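Pullulanase (Klebsiella oxytoca, PDB 2YOC) hydrolyses alpha-1,6-glucosidic linkages in pullulan and related branched alpha-glucans as an endo-acting glycoside hydrolase and is exported by a type 2 secretion system. Local coordinates at residues B[825-830]-B[870-875]; B[818-823]-B[860-865]; B[170-175]-B[273-278]; B[247-252]-B[266-271]; B[395-400]-B[656-661]. All blocks are in the same frame, centred on the assembly; numbering follows the deposited sequence.

How the contacts relate
The contacts form two clusters and an outlier. Contacts 1 and 2, centres about 12 Å apart, share the loops that leave the seventh and eighth strands of the parallel barrel; their segments alternate along the chain and touch, as where Leu-826 N meets Ser-819 OG. This is the barrel end where glycoside hydrolases of this kind hold their active site. Contact 5 lies where two barrel strands begin, its centre about 24 Å from that of contact 2. Contacts 3 and 4, centres about 11 Å apart, both reach the sheet of the N2 region, share helix 269-280 and pack through Val-271 and Val-266. Contacts 1 and 3 stand about 52 Å apart, centre to centre.

Contact 1 of 5, residues B[825-830]-B[870-875]; sequences TLWDMI and LRSKSF
This is a buried, polar docking of a loop against a helix N-terminus, on the side where the strands of the parallel eight-stranded barrel have their C-terminal ends: helix 826-833 follows the seventh strand, and loop 870-875 comes after the eighth. Thr-825 is the N-cap. Its OG1, set between the backbone N and the carbonyl carbon (chi1 72°), accepts from Asp-828 N while giving its own proton to Arg-871 O at 2.7 Å, so one hydroxyl ties the helix end to the loop. Asp-828 does more of the holding, and both of its carboxylate oxygens are used. Ser-872 OG donates to the syn lone pair of Asp-828 OD1 at 2.6 Å. Asp-828 OD2 takes two backbone N-H groups from opposite faces of the carboxylate: Lys-873 N at 3.0 Å on the syn side, and Phe-875 N at 2.9 Å from well above the plane, 62° out of it. Three bonds thus fix the rotation of the group, and the loop bends round it. Ser-872 OG also accepts from Ser-874 N, the bond of an ST turn. At the apolar end Leu-870 CB lies over one face of the Trp-827 indole near its rim, and Leu-870 CD2 is 3.7 Å from Trp-827 CE3; Leu-870 also packs on helix 927-945. The ends of Arg-871 and Lys-873 are held by Asp-421 and Gln-865, and by Ser-879. Beside the cap, the methyl CG2 of Thr-825 rests 3.7 Å from Lys-873 CG, against the extended lysine chain.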
# COMPACT_ATOMS: atom_id res chain seq x y z
N THR B 825 10.96 33.44 5.88
CA THR B 825 10.33 33.95 4.66
C THR B 825 10.70 33.03 3.50
O THR B 825 11.75 32.34 3.56
CB THR B 825 10.70 35.40 4.30
OG1 THR B 825 12.04 35.52 3.81
CG2 THR B 825 10.40 36.39 5.37
N LEU B 826 9.85 33.00 2.44
CA LEU B 826 10.11 32.17 1.26
C LEU B 826 11.55 32.35 0.75
O LEU B 826 12.25 31.35 0.57
CB LEU B 826 9.08 32.46 0.16
CG LEU B 826 9.21 31.64 -1.11
CD1 LEU B 826 9.17 30.12 -0.82
CD2 LEU B 826 8.17 32.07 -2.14
N TRP B 827 12.00 33.62 0.59
CA TRP B 827 13.35 33.96 0.16
C TRP B 827 14.38 33.35 1.08
O TRP B 827 15.33 32.72 0.61
CB TRP B 827 13.53 35.47 0.11
CG TRP B 827 14.90 35.87 -0.32
CD1 TRP B 827 15.96 36.20 0.47
CD2 TRP B 827 15.40 35.89 -1.67
NE1 TRP B 827 17.07 36.45 -0.29
CE2 TRP B 827 16.75 36.27 -1.61
CE3 TRP B 827 14.82 35.65 -2.92
CZ2 TRP B 827 17.54 36.42 -2.76
CZ3 TRP B 827 15.60 35.79 -4.06
CH2 TRP B 827 16.94 36.18 -3.97
N ASP B 828 14.20 33.54 2.41
CA ASP B 828 15.13 32.99 3.39
C ASP B 828 15.24 31.46 3.24
O ASP B 828 16.34 30.93 3.17
CB ASP B 828 14.79 33.48 4.81
CG ASP B 828 15.09 34.97 5.07
OD1 ASP B 828 15.53 35.66 4.13
OD2 ASP B 828 14.87 35.43 6.22
N MSE B 829 14.10 30.79 3.07
CA MSE B 829 14.06 29.33 2.83
C MSE B 829 14.82 28.92 1.57
O MSE B 829 15.56 27.94 1.61
CB MSE B 829 12.62 28.84 2.76
CG MSE B 829 11.95 28.89 4.10
SE MSE B 829 12.66 27.56 5.35
CE MSE B 829 11.16 26.29 5.12
N ILE B 830 14.67 29.69 0.46
CA ILE B 830 15.39 29.43 -0.78
C ILE B 830 16.89 29.63 -0.52
O ILE B 830 17.68 28.73 -0.84
CB ILE B 830 14.84 30.25 -1.99
CG1 ILE B 830 13.39 29.84 -2.32
CG2 ILE B 830 15.75 30.14 -3.26
CD1 ILE B 830 12.60 30.88 -3.12
N LEU B 870 10.71 39.92 -2.66
CA LEU B 870 11.69 38.93 -2.19
C LEU B 870 12.00 39.04 -0.70
O LEU B 870 13.12 38.76 -0.27
CB LEU B 870 12.98 39.06 -3.04
CG LEU B 870 12.80 39.02 -4.55
CD1 LEU B 870 13.99 39.57 -5.25
CD2 LEU B 870 12.53 37.62 -5.03
N ARG B 871 11.00 39.47 0.10
CA ARG B 871 11.13 39.72 1.54
C ARG B 871 12.00 38.74 2.25
O ARG B 871 11.86 37.52 2.07
CB ARG B 871 9.78 39.87 2.26
CG ARG B 871 9.88 40.45 3.67
CD ARG B 871 8.55 40.38 4.38
NE ARG B 871 8.60 40.97 5.72
CZ ARG B 871 7.53 41.22 6.46
NH1 ARG B 871 6.31 40.96 5.98
NH2 ARG B 871 7.65 41.78 7.65
N SER B 872 12.91 39.31 3.05
CA SER B 872 13.84 38.63 3.93
C SER B 872 13.73 39.19 5.36
O SER B 872 13.33 40.34 5.56
CB SER B 872 15.26 38.78 3.39
OG SER B 872 16.20 38.20 4.28
N LYS B 873 14.06 38.35 6.33
CA LYS B 873 14.08 38.64 7.77
C LYS B 873 15.50 38.28 8.28
O LYS B 873 15.72 38.14 9.48
CB LYS B 873 12.98 37.82 8.49
CG LYS B 873 11.59 38.37 8.23
CD LYS B 873 10.48 37.60 8.93
CE LYS B 873 9.11 38.15 8.56
NZ LYS B 873 8.02 37.46 9.29
N SER B 874 16.45 38.19 7.34
CA SER B 874 17.84 37.78 7.55
C SER B 874 17.95 36.55 8.46
O SER B 874 18.69 36.50 9.46
CB SER B 874 18.81 38.95 7.80
OG SER B 874 18.99 39.33 9.16
N PHE B 875 17.12 35.55 8.08
CA PHE B 875 16.97 34.21 8.65
C PHE B 875 16.18 34.12 9.97
O PHE B 875 16.18 33.06 10.62
CB PHE B 875 18.30 33.42 8.64
CG PHE B 875 18.95 33.32 7.27
CD1 PHE B 875 18.53 32.36 6.35
CD2 PHE B 875 19.96 34.20 6.90
CE1 PHE B 875 19.11 32.28 5.09
CE2 PHE B 875 20.55 34.11 5.63
CZ PHE B 875 20.13 33.14 4.74

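Contact 2 of 5, residues B[818-823]-B[860-865]; sequences VSKHDN and IAFDQQ
The loop at Ser-819 to His-821 crosses the end of strand 860-864 with the two chain directions 59° apart, and the backbones come closest where the CA atoms of Lys-820 and Gln-864 stand 4.6 Å apart. The contact joins the loop after the seventh strand of the parallel barrel to the end of the eighth, at the C-terminal mouth of the barrel. Gln-864 carries much of it: its chain, extended with CG anti to the backbone N (chi1 -175°), runs along the loop, CB 3.7 Å from Lys-820 N, and brings its amide beside Ser-819 and the Lys-820 carbonyl. Ser-819 O lies at the edge of the Phe-862 ring, near its plane, 4.0 Å from Phe-862 CE1. Outside the segments, Ser-819 OG accepts from Leu-826 N, at the next helix, and Asp-863 OD2 bonds to Tyr-937. The amine of Lys-820 forms a salt bridge with Glu-694 and a cation-pi contact with Phe-720, whose ring also meets Phe-862 edge to face. His-821 ND1 bonds to Glu-416. Lys-820 passes the Phe-862 ring obliquely, its CG 3.7 Å from Phe-862 CE1.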
# COMPACT_ATOMS: atom_id res chain seq x y z
N VAL B 818 2.95 29.65 0.75
CA VAL B 818 4.37 29.28 0.77
C VAL B 818 5.18 30.26 1.63
O VAL B 818 6.39 30.15 1.74
CB VAL B 818 4.99 28.98 -0.63
CG1 VAL B 818 4.61 27.59 -1.11
CG2 VAL B 818 4.61 30.03 -1.67
N SER B 819 4.47 31.24 2.22
CA SER B 819 5.03 32.23 3.13
C SER B 819 3.91 32.79 3.98
O SER B 819 2.78 32.83 3.52
CB SER B 819 5.75 33.35 2.38
OG SER B 819 6.95 33.71 3.06
N LYS B 820 4.23 33.15 5.24
CA LYS B 820 3.33 33.66 6.27
C LYS B 820 4.22 34.37 7.27
O LYS B 820 5.44 34.20 7.20
CB LYS B 820 2.63 32.46 6.93
CG LYS B 820 1.33 32.79 7.66
CD LYS B 820 0.85 31.60 8.45
CE LYS B 820 -0.57 31.73 8.87
NZ LYS B 820 -1.00 30.54 9.65
N HIS B 821 3.65 35.16 8.20
CA HIS B 821 4.42 35.90 9.23
C HIS B 821 5.31 34.96 10.06
O HIS B 821 6.49 35.24 10.28
CB HIS B 821 3.48 36.76 10.12
CG HIS B 821 2.52 35.95 10.95
ND1 HIS B 821 1.39 35.42 10.41
CD2 HIS B 821 2.61 35.56 12.25
CE1 HIS B 821 0.81 34.73 11.39
NE2 HIS B 821 1.52 34.78 12.51
N ASP B 822 4.73 33.82 10.49
CA ASP B 822 5.42 32.82 11.30
C ASP B 822 6.37 32.03 10.42
O ASP B 822 6.09 31.88 9.22
CB ASP B 822 4.42 31.92 12.06
CG ASP B 822 3.24 31.41 11.25
OD1 ASP B 822 3.47 30.72 10.24
OD2 ASP B 822 2.09 31.66 11.66
N ASN B 823 7.49 31.54 11.00
CA ASN B 823 8.50 30.78 10.25
C ASN B 823 9.26 31.61 9.21
O ASN B 823 8.93 32.79 9.01
CB ASN B 823 7.95 29.48 9.68
CG ASN B 823 7.62 28.50 10.77
OD1 ASN B 823 8.47 28.13 11.60
ND2 ASN B 823 6.37 28.09 10.80
N ILE B 860 -7.70 28.46 -2.11
CA ILE B 860 -7.57 29.89 -1.85
C ILE B 860 -6.09 30.30 -1.71
O ILE B 860 -5.33 29.69 -0.97
CB ILE B 860 -8.47 30.32 -0.68
CG1 ILE B 860 -9.96 30.17 -1.11
CG2 ILE B 860 -8.15 31.75 -0.19
CD1 ILE B 860 -10.98 30.16 -0.01
N ALA B 861 -5.69 31.31 -2.48
CA ALA B 861 -4.34 31.84 -2.52
C ALA B 861 -4.11 32.79 -1.36
O ALA B 861 -4.85 33.76 -1.20
CB ALA B 861 -4.10 32.54 -3.83
N PHE B 862 -3.12 32.48 -0.55
CA PHE B 862 -2.69 33.27 0.60
C PHE B 862 -1.21 33.47 0.47
O PHE B 862 -0.48 32.58 0.03
CB PHE B 862 -2.98 32.52 1.90
CG PHE B 862 -2.58 33.19 3.20
CD1 PHE B 862 -1.27 33.15 3.65
CD2 PHE B 862 -3.54 33.77 4.02
CE1 PHE B 862 -0.91 33.74 4.85
CE2 PHE B 862 -3.17 34.37 5.23
CZ PHE B 862 -1.86 34.34 5.63
N ASP B 863 -0.75 34.64 0.89
CA ASP B 863 0.64 34.98 0.88
C ASP B 863 0.97 36.11 1.85
O ASP B 863 0.13 36.98 2.13
CB ASP B 863 1.11 35.33 -0.53
CG ASP B 863 2.61 35.53 -0.65
OD1 ASP B 863 3.38 34.83 0.11
OD2 ASP B 863 3.03 36.36 -1.48
N GLN B 864 2.23 36.10 2.33
CA GLN B 864 2.79 37.07 3.24
C GLN B 864 3.06 38.38 2.50
O GLN B 864 3.58 38.38 1.38
CB GLN B 864 4.09 36.51 3.80
CG GLN B 864 4.70 37.41 4.85
CD GLN B 864 6.03 36.92 5.32
OE1 GLN B 864 6.81 36.30 4.57
NE2 GLN B 864 6.35 37.25 6.56
N GLN B 865 2.75 39.50 3.16
CA GLN B 865 3.10 40.81 2.62
C GLN B 865 4.64 40.81 2.45
O GLN B 865 5.35 40.38 3.35
CB GLN B 865 2.65 41.93 3.58
CG GLN B 865 3.52 43.17 3.60
CD GLN B 865 3.55 43.86 4.95
OE1 GLN B 865 3.25 43.28 6.00
NE2 GLN B 865 3.97 45.11 4.93

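Contact 3 of 5, residues B[170-175]-B[273-278]; sequences VDKNTL and DDAYAE
A helix carboxylate, that of Asp-274, reaches a backbone N-H lying right beside a second aspartate: Lys-172 N donates to Asp-274 OD2 at 2.7 Å, almost straight (174°), on the anti side of the oxygen and not far from the carboxylate plane. The acceptor belongs to helix 269-280, which widens into a pi-type turn at 273-277. The donor lies in the tight connection between antiparallel strands 167-169 and 174-176, a hairpin in the sheet of the N2 domain. Asp-171 shapes that turn. Its OD1 accepts from Thr-174 N, an Asx motif. The two carboxylates stay 4.5 Å apart, Asp-171 OD1 to Asp-274 OD2, like charges whose closeness may favour a raised pKa in one of them. With chi1 at -178°, CG trans to the amide nitrogen, the Asp-274 carboxylate extends from the helix to the turn. Arg-223, from helix 218-223, packs against the Asp-274 side chain, and Val-220 of that helix touches Asp-171. Lys-172 bends at chi2 and crosses Asp-274 at about a right angle; it runs its CG and CD past Asp-274 OD2, each at 3.3 Å, and continues along the helix, CE 4.0 Å from Ala-275 CA.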
# COMPACT_ATOMS: atom_id res chain seq x y z
N VAL B 170 -19.64 19.48 38.15
CA VAL B 170 -20.05 19.45 36.75
C VAL B 170 -21.51 19.80 36.44
O VAL B 170 -21.84 20.14 35.31
CB VAL B 170 -19.59 18.15 36.09
CG1 VAL B 170 -18.07 18.09 36.09
CG2 VAL B 170 -20.19 16.94 36.81
N ASP B 171 -22.39 19.67 37.43
CA ASP B 171 -23.79 20.03 37.34
C ASP B 171 -24.32 20.27 38.76
O ASP B 171 -23.63 19.90 39.71
CB ASP B 171 -24.63 18.99 36.56
CG ASP B 171 -24.92 17.67 37.25
OD1 ASP B 171 -25.37 17.69 38.41
OD2 ASP B 171 -24.85 16.62 36.58
N LYS B 172 -25.53 20.89 38.89
CA LYS B 172 -26.18 21.21 40.16
C LYS B 172 -26.05 20.08 41.21
O LYS B 172 -25.63 20.33 42.34
CB LYS B 172 -27.66 21.55 39.93
CG LYS B 172 -27.94 22.91 39.26
CD LYS B 172 -29.19 22.84 38.32
CE LYS B 172 -29.92 24.15 38.15
NZ LYS B 172 -30.81 24.15 36.95
N ASN B 173 -26.32 18.83 40.80
CA ASN B 173 -26.32 17.63 41.65
C ASN B 173 -25.02 16.78 41.70
O ASN B 173 -24.87 15.97 42.62
CB ASN B 173 -27.45 16.73 41.17
CG ASN B 173 -28.23 16.06 42.27
OD1 ASN B 173 -28.39 16.58 43.39
ND2 ASN B 173 -28.78 14.90 41.94
N THR B 174 -24.13 16.90 40.70
CA THR B 174 -22.97 16.02 40.56
C THR B 174 -21.59 16.62 40.80
O THR B 174 -21.23 17.66 40.25
CB THR B 174 -23.10 15.27 39.24
OG1 THR B 174 -24.40 14.66 39.20
CG2 THR B 174 -22.04 14.22 39.04
N LEU B 175 -20.79 15.90 41.58
CA LEU B 175 -19.42 16.24 41.89
C LEU B 175 -18.57 15.02 41.50
O LEU B 175 -18.81 13.90 41.99
CB LEU B 175 -19.29 16.61 43.39
CG LEU B 175 -17.92 16.95 44.01
CD1 LEU B 175 -17.15 15.73 44.40
CD2 LEU B 175 -17.11 17.91 43.19
N ASP B 273 -22.15 26.48 34.17
CA ASP B 273 -22.87 26.38 32.90
C ASP B 273 -24.25 25.78 33.13
O ASP B 273 -25.24 26.32 32.63
CB ASP B 273 -22.06 25.64 31.80
CG ASP B 273 -21.27 26.55 30.84
OD1 ASP B 273 -21.31 27.79 31.02
OD2 ASP B 273 -20.64 26.01 29.88
N ASP B 274 -24.35 24.75 33.96
CA ASP B 274 -25.61 24.05 34.25
C ASP B 274 -26.63 24.89 35.01
O ASP B 274 -27.82 24.71 34.80
CB ASP B 274 -25.30 22.75 35.01
CG ASP B 274 -26.49 21.87 35.34
OD1 ASP B 274 -27.18 21.41 34.40
OD2 ASP B 274 -26.68 21.56 36.53
N ALA B 275 -26.16 25.79 35.90
CA ALA B 275 -27.04 26.58 36.75
C ALA B 275 -27.45 27.92 36.18
O ALA B 275 -28.58 28.36 36.42
CB ALA B 275 -26.41 26.77 38.13
N TYR B 276 -26.54 28.57 35.43
CA TYR B 276 -26.76 29.92 34.93
C TYR B 276 -26.75 30.13 33.42
O TYR B 276 -27.44 31.02 32.94
CB TYR B 276 -25.74 30.89 35.55
CG TYR B 276 -25.63 30.80 37.06
CD1 TYR B 276 -26.51 31.50 37.89
CD2 TYR B 276 -24.62 30.04 37.65
CE1 TYR B 276 -26.40 31.42 39.28
CE2 TYR B 276 -24.51 29.96 39.04
CZ TYR B 276 -25.40 30.64 39.85
OH TYR B 276 -25.31 30.54 41.21
N ALA B 277 -25.93 29.38 32.69
CA ALA B 277 -25.78 29.59 31.26
C ALA B 277 -27.06 29.65 30.43
O ALA B 277 -27.08 30.44 29.48
CB ALA B 277 -24.78 28.64 30.64
N GLU B 278 -28.11 28.88 30.77
CA GLU B 278 -29.33 28.96 29.96
C GLU B 278 -29.90 30.35 29.91
O GLU B 278 -30.11 30.87 28.80
CB GLU B 278 -30.40 27.94 30.37
CG GLU B 278 -31.12 27.35 29.17
CD GLU B 278 -32.39 26.59 29.50
OE1 GLU B 278 -32.39 25.78 30.46
OE2 GLU B 278 -33.40 26.82 28.78

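Contact 4 of 5, residues B[247-252]-B[266-271]; sequences GETVAI and VQTAGV
Thr-249 and Val-266 meet at about a right angle, and each owes the fit to its first torsion. Thr-249 holds OG1 between its backbone N and carbonyl carbon (chi1 59°), which turns the oxygen toward the valine: OG1 lies 3.4 Å from Val-266 CB. Val-266 puts CG1 anti to its own N (chi1 -174°), leaving CG2 beside that N. CG2 makes most of the contact with the other strand: it lies 3.7 Å from Thr-249 O and 3.8 Å from Ala-251 N, and goes on to touch Ala-251 CB at 4.3 Å. CG1 also packs on Leu-175 of the adjoining hairpin, 3.8 Å from its CD2. The strands involved, 248-254 and 260-267, form an antiparallel beta hairpin in the mixed sheet of the N2 domain; within the two segments no backbone bond crosses, but Ala-251 pairs with Thr-264 just before. Thr-249, Ala-251 and Val-266 all direct their CB atoms into the contact, while Val-250 CB is directed away. Leu-188 of strand 185-191 touches both Thr-249 and Val-266, and Trp-169 of strand 167-169 touches Val-266. After Val-266 the chain leaves the strand for helix 269-280, and the methyl CG2 of Thr-268, at the transition, stays 4.4 Å from Thr-249 OG1.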
# COMPACT_ATOMS: atom_id res chain seq x y z
N GLY B 247 -18.57 31.32 47.55
CA GLY B 247 -17.26 31.26 48.20
C GLY B 247 -16.47 30.02 47.91
O GLY B 247 -16.47 29.54 46.78
N GLU B 248 -15.74 29.54 48.92
CA GLU B 248 -14.91 28.35 48.76
C GLU B 248 -15.72 27.06 49.00
O GLU B 248 -16.69 27.06 49.75
CB GLU B 248 -13.69 28.40 49.70
CG GLU B 248 -12.70 27.28 49.41
CD GLU B 248 -11.33 27.41 50.04
OE1 GLU B 248 -10.54 28.26 49.58
OE2 GLU B 248 -11.03 26.59 50.94
N THR B 249 -15.33 25.99 48.29
CA THR B 249 -15.82 24.63 48.44
C THR B 249 -14.58 23.74 48.39
O THR B 249 -13.64 24.01 47.63
CB THR B 249 -16.83 24.20 47.37
OG1 THR B 249 -16.23 24.31 46.09
CG2 THR B 249 -18.14 24.95 47.46
N VAL B 250 -14.57 22.69 49.20
CA VAL B 250 -13.44 21.77 49.25
C VAL B 250 -14.00 20.36 49.37
O VAL B 250 -14.88 20.12 50.22
CB VAL B 250 -12.49 22.13 50.44
CG1 VAL B 250 -11.57 20.98 50.80
CG2 VAL B 250 -11.67 23.38 50.14
N ALA B 251 -13.51 19.42 48.51
CA ALA B 251 -13.95 18.04 48.58
C ALA B 251 -13.09 17.28 49.60
O ALA B 251 -11.86 17.30 49.53
CB ALA B 251 -13.86 17.40 47.23
N ILE B 252 -13.75 16.67 50.60
CA ILE B 252 -13.05 15.95 51.65
C ILE B 252 -13.39 14.46 51.72
O ILE B 252 -14.58 14.09 51.76
CB ILE B 252 -13.03 16.67 53.04
CG1 ILE B 252 -12.46 18.09 52.90
CG2 ILE B 252 -12.20 15.86 54.05
CD1 ILE B 252 -12.29 18.91 54.14
N VAL B 266 -12.21 22.61 44.42
CA VAL B 266 -13.22 22.19 43.44
C VAL B 266 -13.25 23.10 42.21
O VAL B 266 -13.31 24.33 42.33
CB VAL B 266 -14.62 22.05 44.10
CG1 VAL B 266 -15.66 21.47 43.14
CG2 VAL B 266 -14.57 21.23 45.39
N GLN B 267 -13.24 22.48 41.03
CA GLN B 267 -13.38 23.12 39.73
C GLN B 267 -14.89 23.19 39.45
O GLN B 267 -15.56 22.15 39.34
CB GLN B 267 -12.61 22.31 38.66
CG GLN B 267 -11.09 22.51 38.75
CD GLN B 267 -10.31 21.88 37.62
OE1 GLN B 267 -10.55 22.12 36.43
NE2 GLN B 267 -9.30 21.12 37.97
N THR B 268 -15.44 24.42 39.40
CA THR B 268 -16.89 24.68 39.29
C THR B 268 -17.46 25.13 37.94
O THR B 268 -18.67 25.40 37.89
CB THR B 268 -17.32 25.64 40.40
OG1 THR B 268 -16.58 26.85 40.29
CG2 THR B 268 -17.14 25.05 41.81
N ALA B 269 -16.65 25.19 36.86
CA ALA B 269 -17.18 25.67 35.57
C ALA B 269 -18.42 24.91 35.05
O ALA B 269 -19.33 25.54 34.51
CB ALA B 269 -16.09 25.71 34.51
N GLY B 270 -18.46 23.60 35.27
CA GLY B 270 -19.53 22.72 34.82
C GLY B 270 -20.85 23.09 35.44
O GLY B 270 -21.84 23.25 34.73
N VAL B 271 -20.85 23.26 36.77
CA VAL B 271 -22.06 23.65 37.47
C VAL B 271 -22.49 25.09 37.06
O VAL B 271 -23.68 25.31 36.80
CB VAL B 271 -22.01 23.37 38.98
CG1 VAL B 271 -20.85 24.11 39.64
CG2 VAL B 271 -23.34 23.70 39.64

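Contact 5 of 5, residues B[395-400]-B[656-661]; sequences DNLTMP and DYKIDG
Lys-658 and Met-399, one from each segment, make separate contacts: the lysine runs out to the 395-400 backbone, while the methionine, a selenomethionine in this model, lies against Asp-660. Lys-658 is the first residue beyond helix 640-655 to leave helical angles; it has positive phi (56°), and its CB is directed toward the other segment. The chain, extended beyond CG, brings NZ to the carbonyls: NZ gives a weak hydrogen bond to Asp-395 O at 3.2 Å and lies 3.5 Å from Leu-397 O. Its main partner is Trp-394, just before the segment, which accepts from NZ at its carbonyl and offers its ring to a cation-pi contact. Leu-397 CB lies 4.2 Å from Lys-658 NZ. Further along, Met-399 and Asp-660 run antiparallel alongside one another. CG of Met-399, anti to the backbone N (chi1 -158°), meets Asp-660 OD1 at 3.2 Å, and the bend at chi3 (-61°) curls the terminal methyl back to the same oxygen, CE 3.5 Å away. The carboxylate is engaged by other groups as well: OD1 forms a salt bridge with Lys-580 and OD2 accepts from Val-587 N. Those partners place the contact where strands 586-591 and 661-664 of the parallel barrel begin. Met-399 and Pro-400 lean on Asn-586, Leu-397 packs on Lys-580 and Gln-581 of helix 567-582, and helix 640-655 ends shortly before the lysine.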
# COMPACT_ATOMS: atom_id res chain seq x y z
N ASP B 395 -21.73 54.29 6.25
CA ASP B 395 -22.99 53.58 6.19
C ASP B 395 -23.27 52.96 4.81
O ASP B 395 -23.89 51.89 4.74
CB ASP B 395 -24.14 54.44 6.72
CG ASP B 395 -23.88 54.99 8.11
OD1 ASP B 395 -24.20 54.28 9.10
OD2 ASP B 395 -23.29 56.09 8.21
N ASN B 396 -22.74 53.57 3.74
CA ASN B 396 -22.91 53.02 2.39
C ASN B 396 -21.60 52.45 1.82
O ASN B 396 -21.27 52.66 0.67
CB ASN B 396 -23.62 54.03 1.46
CG ASN B 396 -24.97 54.50 1.96
OD1 ASN B 396 -25.88 53.71 2.26
ND2 ASN B 396 -25.14 55.82 2.08
N LEU B 397 -20.84 51.73 2.66
CA LEU B 397 -19.61 51.06 2.23
C LEU B 397 -19.93 49.60 1.94
O LEU B 397 -20.50 48.90 2.78
CB LEU B 397 -18.49 51.18 3.27
CG LEU B 397 -17.18 50.50 2.88
CD1 LEU B 397 -16.49 51.22 1.74
CD2 LEU B 397 -16.27 50.32 4.06
N THR B 398 -19.56 49.14 0.74
CA THR B 398 -19.79 47.75 0.33
C THR B 398 -18.47 47.03 0.11
O THR B 398 -17.44 47.66 -0.13
CB THR B 398 -20.63 47.69 -0.95
OG1 THR B 398 -19.97 48.42 -1.99
CG2 THR B 398 -22.06 48.17 -0.74
N MSE B 399 -18.53 45.69 0.17
CA MSE B 399 -17.45 44.73 -0.03
C MSE B 399 -17.04 44.81 -1.52
O MSE B 399 -17.88 44.52 -2.39
CB MSE B 399 -18.04 43.35 0.26
CG MSE B 399 -17.06 42.29 0.61
SE MSE B 399 -18.03 40.62 0.94
CE MSE B 399 -19.20 41.13 2.45
N PRO B 400 -15.80 45.25 -1.85
CA PRO B 400 -15.42 45.36 -3.28
C PRO B 400 -15.41 44.04 -4.06
O PRO B 400 -15.63 44.04 -5.27
CB PRO B 400 -14.02 46.00 -3.23
CG PRO B 400 -13.52 45.74 -1.87
CD PRO B 400 -14.71 45.66 -0.95
N ASP B 656 -20.25 46.53 12.94
CA ASP B 656 -19.80 47.87 13.29
C ASP B 656 -18.48 48.23 12.60
O ASP B 656 -18.27 49.38 12.21
CB ASP B 656 -19.80 48.05 14.80
CG ASP B 656 -21.18 47.71 15.40
OD1 ASP B 656 -22.20 48.28 14.92
OD2 ASP B 656 -21.23 46.89 16.34
N TYR B 657 -17.65 47.21 12.34
CA TYR B 657 -16.36 47.41 11.67
C TYR B 657 -16.29 47.02 10.22
O TYR B 657 -15.33 47.37 9.53
CB TYR B 657 -15.22 46.84 12.50
CG TYR B 657 -15.03 47.66 13.75
CD1 TYR B 657 -14.42 48.91 13.70
CD2 TYR B 657 -15.53 47.23 14.97
CE1 TYR B 657 -14.22 49.66 14.85
CE2 TYR B 657 -15.36 47.99 16.12
CZ TYR B 657 -14.69 49.20 16.06
OH TYR B 657 -14.48 49.93 17.20
N LYS B 658 -17.35 46.33 9.72
CA LYS B 658 -17.48 45.94 8.32
C LYS B 658 -16.28 45.11 7.84
O LYS B 658 -15.65 45.43 6.82
CB LYS B 658 -17.78 47.17 7.43
CG LYS B 658 -19.20 47.70 7.64
CD LYS B 658 -19.54 48.87 6.75
CE LYS B 658 -20.99 49.20 6.99
NZ LYS B 658 -21.55 50.10 5.95
N ILE B 659 -15.98 44.05 8.61
CA ILE B 659 -14.91 43.09 8.31
C ILE B 659 -15.56 41.99 7.42
O ILE B 659 -16.75 41.64 7.63
CB ILE B 659 -14.31 42.57 9.64
CG1 ILE B 659 -13.58 43.70 10.39
CG2 ILE B 659 -13.41 41.35 9.45
CD1 ILE B 659 -12.17 44.22 9.83
N ASP B 660 -14.82 41.52 6.39
CA ASP B 660 -15.37 40.54 5.45
C ASP B 660 -15.09 39.09 5.77
O ASP B 660 -15.83 38.21 5.31
CB ASP B 660 -14.93 40.85 4.01
CG ASP B 660 -15.15 42.30 3.61
OD1 ASP B 660 -16.33 42.75 3.66
OD2 ASP B 660 -14.14 43.00 3.33
N GLY B 661 -14.01 38.84 6.51
CA GLY B 661 -13.60 37.50 6.89
C GLY B 661 -12.74 37.47 8.13
O GLY B 661 -12.12 38.48 8.49